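Local coordinates for protein alcohol dehydrogenase, zinc-containing (Thermotoga maritima, PDB 3IP1) that catalyses the NAD(+)-dependent oxidation of scyllo-inosose to 3-dehydro-scyllo-inosose, probably as a step in myo-inositol degradation, and binds two zinc ions per subunit, at residues A[270-282]-A[298-310]. Residues are numbered along the deposited sequence; the frame is centred on the assembly and turned at random.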
loop_
_atom_site.group_PDB
_atom_site.type_symbol
_atom_site.label_atom_id
_atom_site.label_comp_id
_atom_site.label_asym_id
_atom_site.label_seq_id
_atom_site.Cartn_x
_atom_site.Cartn_y
_atom_site.Cartn_z
ATOM N N PHE A 270 -21.575 -25.088 3.487
ATOM C CA PHE A 270 -20.733 -23.981 2.989
ATOM C C PHE A 270 -19.245 -24.140 3.339
ATOM O O PHE A 270 -18.401 -24.105 2.457
ATOM C CB PHE A 270 -21.258 -22.628 3.487
ATOM C CG PHE A 270 -20.369 -21.453 3.147
ATOM C CD1 PHE A 270 -20.517 -20.773 1.939
ATOM C CD2 PHE A 270 -19.422 -21.005 4.050
ATOM C CE1 PHE A 270 -19.701 -19.661 1.629
ATOM C CE2 PHE A 270 -18.607 -19.911 3.757
ATOM C CZ PHE A 270 -18.744 -19.241 2.545
ATOM N N VAL A 271 -18.948 -24.319 4.620
ATOM C CA VAL A 271 -17.567 -24.426 5.093
ATOM C C VAL A 271 -16.768 -25.534 4.398
ATOM O O VAL A 271 -15.698 -25.278 3.846
ATOM C CB VAL A 271 -17.501 -24.582 6.626
ATOM C CG1 VAL A 271 -16.074 -24.961 7.076
ATOM C CG2 VAL A 271 -17.961 -23.291 7.319
ATOM N N GLU A 272 -17.295 -26.755 4.397
ATOM C CA GLU A 272 -16.578 -27.900 3.806
ATOM C C GLU A 272 -16.424 -27.749 2.303
ATOM O O GLU A 272 -15.399 -28.152 1.732
ATOM C CB GLU A 272 -17.285 -29.232 4.101
ATOM C CG GLU A 272 -17.571 -29.502 5.573
ATOM C CD GLU A 272 -16.325 -29.602 6.432
ATOM O OE1 GLU A 272 -15.253 -30.008 5.929
ATOM O OE2 GLU A 272 -16.422 -29.286 7.632
ATOM N N ALA A 273 -17.448 -27.181 1.664
ATOM C CA ALA A 273 -17.442 -27.006 0.219
ATOM C C ALA A 273 -16.371 -25.997 -0.179
ATOM O O ALA A 273 -15.597 -26.255 -1.103
ATOM C CB ALA A 273 -18.827 -26.562 -0.298
ATOM N N VAL A 274 -16.322 -24.867 0.531
ATOM C CA VAL A 274 -15.275 -23.865 0.281
ATOM C C VAL A 274 -13.877 -24.464 0.507
ATOM O O VAL A 274 -12.994 -24.299 -0.334
ATOM C CB VAL A 274 -15.467 -22.582 1.142
ATOM C CG1 VAL A 274 -14.177 -21.713 1.149
ATOM C CG2 VAL A 274 -16.663 -21.766 0.641
ATOM N N LEU A 275 -13.696 -25.170 1.629
ATOM C CA LEU A 275 -12.415 -25.807 1.927
ATOM C C LEU A 275 -12.022 -26.877 0.918
ATOM O O LEU A 275 -10.837 -27.026 0.592
ATOM C CB LEU A 275 -12.354 -26.340 3.363
ATOM C CG LEU A 275 -12.284 -25.227 4.417
ATOM C CD1 LEU A 275 -12.534 -25.765 5.824
ATOM C CD2 LEU A 275 -10.963 -24.440 4.354
ATOM N N ASP A 276 -13.015 -27.602 0.408
ATOM C CA ASP A 276 -12.758 -28.652 -0.563
ATOM C C ASP A 276 -12.316 -28.018 -1.880
ATOM O O ASP A 276 -11.251 -28.332 -2.406
ATOM C CB ASP A 276 -14.006 -29.515 -0.759
ATOM C CG ASP A 276 -13.952 -30.349 -2.027
ATOM O OD1 ASP A 276 -12.860 -30.849 -2.371
ATOM O OD2 ASP A 276 -15.004 -30.523 -2.688
ATOM N N TYR A 277 -13.130 -27.096 -2.386
ATOM C CA TYR A 277 -12.859 -26.427 -3.650
ATOM C C TYR A 277 -11.524 -25.683 -3.685
ATOM O O TYR A 277 -10.886 -25.620 -4.731
ATOM C CB TYR A 277 -13.998 -25.456 -3.968
ATOM C CG TYR A 277 -15.313 -26.137 -4.278
ATOM C CD1 TYR A 277 -15.355 -27.311 -5.038
ATOM C CD2 TYR A 277 -16.519 -25.584 -3.843
ATOM C CE1 TYR A 277 -16.572 -27.935 -5.337
ATOM C CE2 TYR A 277 -17.735 -26.191 -4.133
ATOM C CZ TYR A 277 -17.755 -27.357 -4.877
ATOM O OH TYR A 277 -18.958 -27.948 -5.151
ATOM N N THR A 278 -11.113 -25.115 -2.551
ATOM C CA THR A 278 -9.848 -24.388 -2.498
ATOM C C THR A 278 -8.671 -25.260 -2.027
ATOM O O THR A 278 -7.607 -24.736 -1.692
ATOM C CB THR A 278 -9.927 -23.105 -1.608
ATOM O OG1 THR A 278 -10.151 -23.479 -0.245
ATOM C CG2 THR A 278 -11.014 -22.137 -2.076
ATOM N N ASN A 279 -8.864 -26.583 -2.022
ATOM C CA ASN A 279 -7.857 -27.546 -1.524
ATOM C C ASN A 279 -7.293 -27.188 -0.150
ATOM O O ASN A 279 -6.111 -27.354 0.092
ATOM C CB ASN A 279 -6.681 -27.709 -2.511
ATOM C CG ASN A 279 -7.124 -28.042 -3.921
ATOM O OD1 ASN A 279 -8.062 -28.800 -4.133
ATOM N ND2 ASN A 279 -6.426 -27.486 -4.900
ATOM N N GLY A 280 -8.130 -26.691 0.750
ATOM C CA GLY A 280 -7.669 -26.338 2.090
ATOM C C GLY A 280 -6.992 -24.977 2.191
ATOM O O GLY A 280 -6.619 -24.543 3.281
ATOM N N LEU A 281 -6.831 -24.298 1.059
ATOM C CA LEU A 281 -6.191 -22.975 1.053
ATOM C C LEU A 281 -7.090 -21.833 1.532
ATOM O O LEU A 281 -6.605 -20.846 2.104
ATOM C CB LEU A 281 -5.616 -22.649 -0.336
ATOM C CG LEU A 281 -4.473 -21.619 -0.327
ATOM C CD1 LEU A 281 -3.234 -22.171 0.427
ATOM C CD2 LEU A 281 -4.114 -21.156 -1.732
ATOM N N GLY A 282 -8.395 -21.966 1.295
ATOM C CA GLY A 282 -9.328 -20.892 1.576
ATOM C C GLY A 282 -9.250 -19.790 0.540
ATOM O O GLY A 282 -8.957 -20.051 -0.631
ATOM N N PRO A 298 -20.224 -16.797 11.282
ATOM C CA PRO A 298 -19.571 -17.968 11.875
ATOM C C PRO A 298 -18.946 -18.884 10.818
ATOM O O PRO A 298 -17.836 -19.404 11.012
ATOM C CB PRO A 298 -20.724 -18.678 12.608
ATOM C CG PRO A 298 -21.687 -17.589 12.919
ATOM C CD PRO A 298 -21.610 -16.633 11.778
ATOM N N GLN A 299 -19.650 -19.076 9.708
ATOM C CA GLN A 299 -19.117 -19.886 8.624
ATOM C C GLN A 299 -17.908 -19.257 7.929
ATOM O O GLN A 299 -16.993 -19.965 7.538
ATOM C CB GLN A 299 -20.195 -20.165 7.603
ATOM C CG GLN A 299 -21.454 -20.731 8.221
ATOM C CD GLN A 299 -22.565 -20.773 7.222
ATOM O OE1 GLN A 299 -22.456 -21.436 6.192
ATOM N NE2 GLN A 299 -23.633 -20.040 7.497
ATOM N N ILE A 300 -17.917 -17.940 7.756
ATOM C CA ILE A 300 -16.775 -17.242 7.165
ATOM C C ILE A 300 -15.586 -17.391 8.095
ATOM O O ILE A 300 -14.481 -17.722 7.665
ATOM C CB ILE A 300 -17.049 -15.722 6.958
ATOM C CG1 ILE A 300 -18.110 -15.488 5.884
ATOM C CG2 ILE A 300 -15.758 -14.980 6.544
ATOM C CD1 ILE A 300 -18.620 -14.024 5.833
ATOM N N GLU A 301 -15.818 -17.128 9.379
ATOM C CA GLU A 301 -14.779 -17.274 10.390
ATOM C C GLU A 301 -14.242 -18.705 10.474
ATOM O O GLU A 301 -13.060 -18.908 10.747
ATOM C CB GLU A 301 -15.295 -16.812 11.751
ATOM C CG GLU A 301 -15.383 -15.294 11.886
ATOM C CD GLU A 301 -15.562 -14.884 13.328
ATOM O OE1 GLU A 301 -15.893 -15.790 14.107
ATOM O OE2 GLU A 301 -15.389 -13.689 13.692
ATOM N N GLU A 302 -15.091 -19.694 10.211
ATOM C CA GLU A 302 -14.629 -21.064 10.297
ATOM C C GLU A 302 -13.710 -21.404 9.123
ATOM O O GLU A 302 -12.695 -22.093 9.306
ATOM C CB GLU A 302 -15.782 -22.076 10.408
ATOM C CG GLU A 302 -15.259 -23.445 10.877
ATOM C CD GLU A 302 -16.254 -24.594 10.734
ATOM O OE1 GLU A 302 -17.477 -24.354 10.812
ATOM O OE2 GLU A 302 -15.801 -25.749 10.556
ATOM N N VAL A 303 -14.069 -20.939 7.925
ATOM C CA VAL A 303 -13.189 -21.087 6.777
ATOM C C VAL A 303 -11.844 -20.369 7.010
ATOM O O VAL A 303 -10.776 -20.956 6.797
ATOM C CB VAL A 303 -13.823 -20.577 5.474
ATOM C CG1 VAL A 303 -12.755 -20.491 4.386
ATOM C CG2 VAL A 303 -14.971 -21.507 5.028
ATOM N N ILE A 304 -11.894 -19.121 7.462
ATOM C CA ILE A 304 -10.678 -18.352 7.668
ATOM C C ILE A 304 -9.781 -19.117 8.649
ATOM O O ILE A 304 -8.593 -19.311 8.393
ATOM C CB ILE A 304 -10.966 -16.906 8.166
ATOM C CG1 ILE A 304 -11.596 -16.054 7.041
ATOM C CG2 ILE A 304 -9.682 -16.253 8.638
ATOM C CD1 ILE A 304 -12.112 -14.627 7.507
ATOM N N TRP A 305 -10.381 -19.576 9.746
ATOM C CA TRP A 305 -9.678 -20.302 10.793
ATOM C C TRP A 305 -9.015 -21.571 10.260
ATOM O O TRP A 305 -7.826 -21.769 10.446
ATOM C CB TRP A 305 -10.631 -20.661 11.931
ATOM C CG TRP A 305 -9.942 -21.328 13.087
ATOM C CD1 TRP A 305 -9.935 -22.666 13.384
ATOM C CD2 TRP A 305 -9.148 -20.687 14.097
ATOM N NE1 TRP A 305 -9.193 -22.895 14.526
ATOM C CE2 TRP A 305 -8.704 -21.700 14.987
ATOM C CE3 TRP A 305 -8.779 -19.356 14.343
ATOM C CZ2 TRP A 305 -7.909 -21.423 16.105
ATOM C CZ3 TRP A 305 -7.995 -19.078 15.452
ATOM C CH2 TRP A 305 -7.559 -20.111 16.318
ATOM N N ARG A 306 -9.785 -22.404 9.573
ATOM C CA ARG A 306 -9.307 -23.714 9.135
ATOM C C ARG A 306 -8.419 -23.694 7.882
ATOM O O ARG A 306 -7.632 -24.623 7.672
ATOM C CB ARG A 306 -10.500 -24.656 8.922
ATOM C CG ARG A 306 -11.197 -25.067 10.236
ATOM C CD ARG A 306 -12.452 -25.890 9.980
ATOM N NE ARG A 306 -12.140 -27.066 9.161
ATOM C CZ ARG A 306 -13.048 -27.903 8.664
ATOM N NH1 ARG A 306 -14.334 -27.703 8.899
ATOM N NH2 ARG A 306 -12.667 -28.934 7.922
ATOM N N ALA A 307 -8.571 -22.655 7.047
ATOM C CA ALA A 307 -7.743 -22.460 5.845
ATOM C C ALA A 307 -6.256 -22.308 6.146
ATOM O O ALA A 307 -5.858 -21.791 7.188
ATOM C CB ALA A 307 -8.226 -21.243 5.049
ATOM N N ARG A 308 -5.434 -22.730 5.199
ATOM C CA ARG A 308 -3.997 -22.580 5.339
ATOM C C ARG A 308 -3.497 -21.219 4.855
ATOM O O ARG A 308 -2.441 -20.741 5.296
ATOM C CB ARG A 308 -3.307 -23.709 4.600
ATOM C CG ARG A 308 -3.780 -25.065 5.101
ATOM C CD ARG A 308 -2.888 -26.170 4.628
ATOM N NE ARG A 308 -1.512 -25.968 5.070
ATOM C CZ ARG A 308 -0.514 -26.784 4.758
ATOM N NH1 ARG A 308 -0.744 -27.857 4.013
ATOM N NH2 ARG A 308 0.710 -26.527 5.186
ATOM N N GLY A 309 -4.254 -20.599 3.952
ATOM C CA GLY A 309 -3.954 -19.241 3.480
ATOM C C GLY A 309 -4.058 -18.263 4.639
ATOM O O GLY A 309 -4.726 -18.524 5.632
ATOM N N ILE A 310 -3.360 -17.146 4.532
ATOM C CA ILE A 310 -3.475 -16.095 5.536
ATOM C C ILE A 310 -3.764 -14.799 4.803
ATOM O O ILE A 310 -3.924 -14.813 3.584
ATOM C CB ILE A 310 -2.208 -15.970 6.415
ATOM C CG1 ILE A 310 -0.952 -15.802 5.553
ATOM C CG2 ILE A 310 -2.090 -17.165 7.358
ATOM C CD1 ILE A 310 0.289 -15.363 6.372
HETATM O O HOH W 1 -7.220 -26.256 5.658
#
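Val271 and Val303 interlock as knobs into holes between helix 270-277 and the 298-306 part of helix 293-306, whose axes approach to 9.3 Å and cross at -35°. Val303 sits among Phe270, Val271, Val274 and Leu275, its CG1 3.7 Å from Val274 CG1. With CG1 anti to the backbone N (chi1 169°), Val271 lays that methyl against the Glu302 carboxylate and turns CG2 to the carbonyl O of Gln299. The Gln299 amide stands perpendicular to the Phe270 ring, its OE1 3.2 Å from Phe270 CB.

On the side of this apolar layer away from the sheet, Arg306 ties its helix to Glu272 of the other. In a salt-bridge network with both glutamates, Arg306 NH1 gives Glu272 OE2 a nearly straight bond (2.9 Å) from above the carboxylate plane and meets Glu302 OE2 (3.0 Å) nearly along its C-O axis, while NH2 adds a weak bond to Glu272 OE1. Both OE2 atoms lie at the guanidinium edge, and Leu275 CD1 covers one face, 3.5 Å over its centre. An alanine in place of Glu302 would probably cost Arg306 NH1 one of its two carboxylate partners, leave the guanidinium freer to swing, and thin the packing over the Val271 methyls.

Past the helix ends, backbone bonds join the two segments. A Schellman motif with Asn279 at C-prime ends helix 270-277, and the type I' turn Thr278-Leu281, which overlaps it, offers Gly280 O to Arg308 N (2.9 Å) and Leu281 O to Gly309 N (3.0 Å); a water joins Gly280 O to Arg306 O.

The pair packs side by side on the parallel sheet of the Rossmann-type NAD-binding domain: Phe270 and Val274 rest on strand 216-220, Ile300 and Val303 on Phe286 of strand 285-288, and helix 328-333 flanks Ile304 and Trp305.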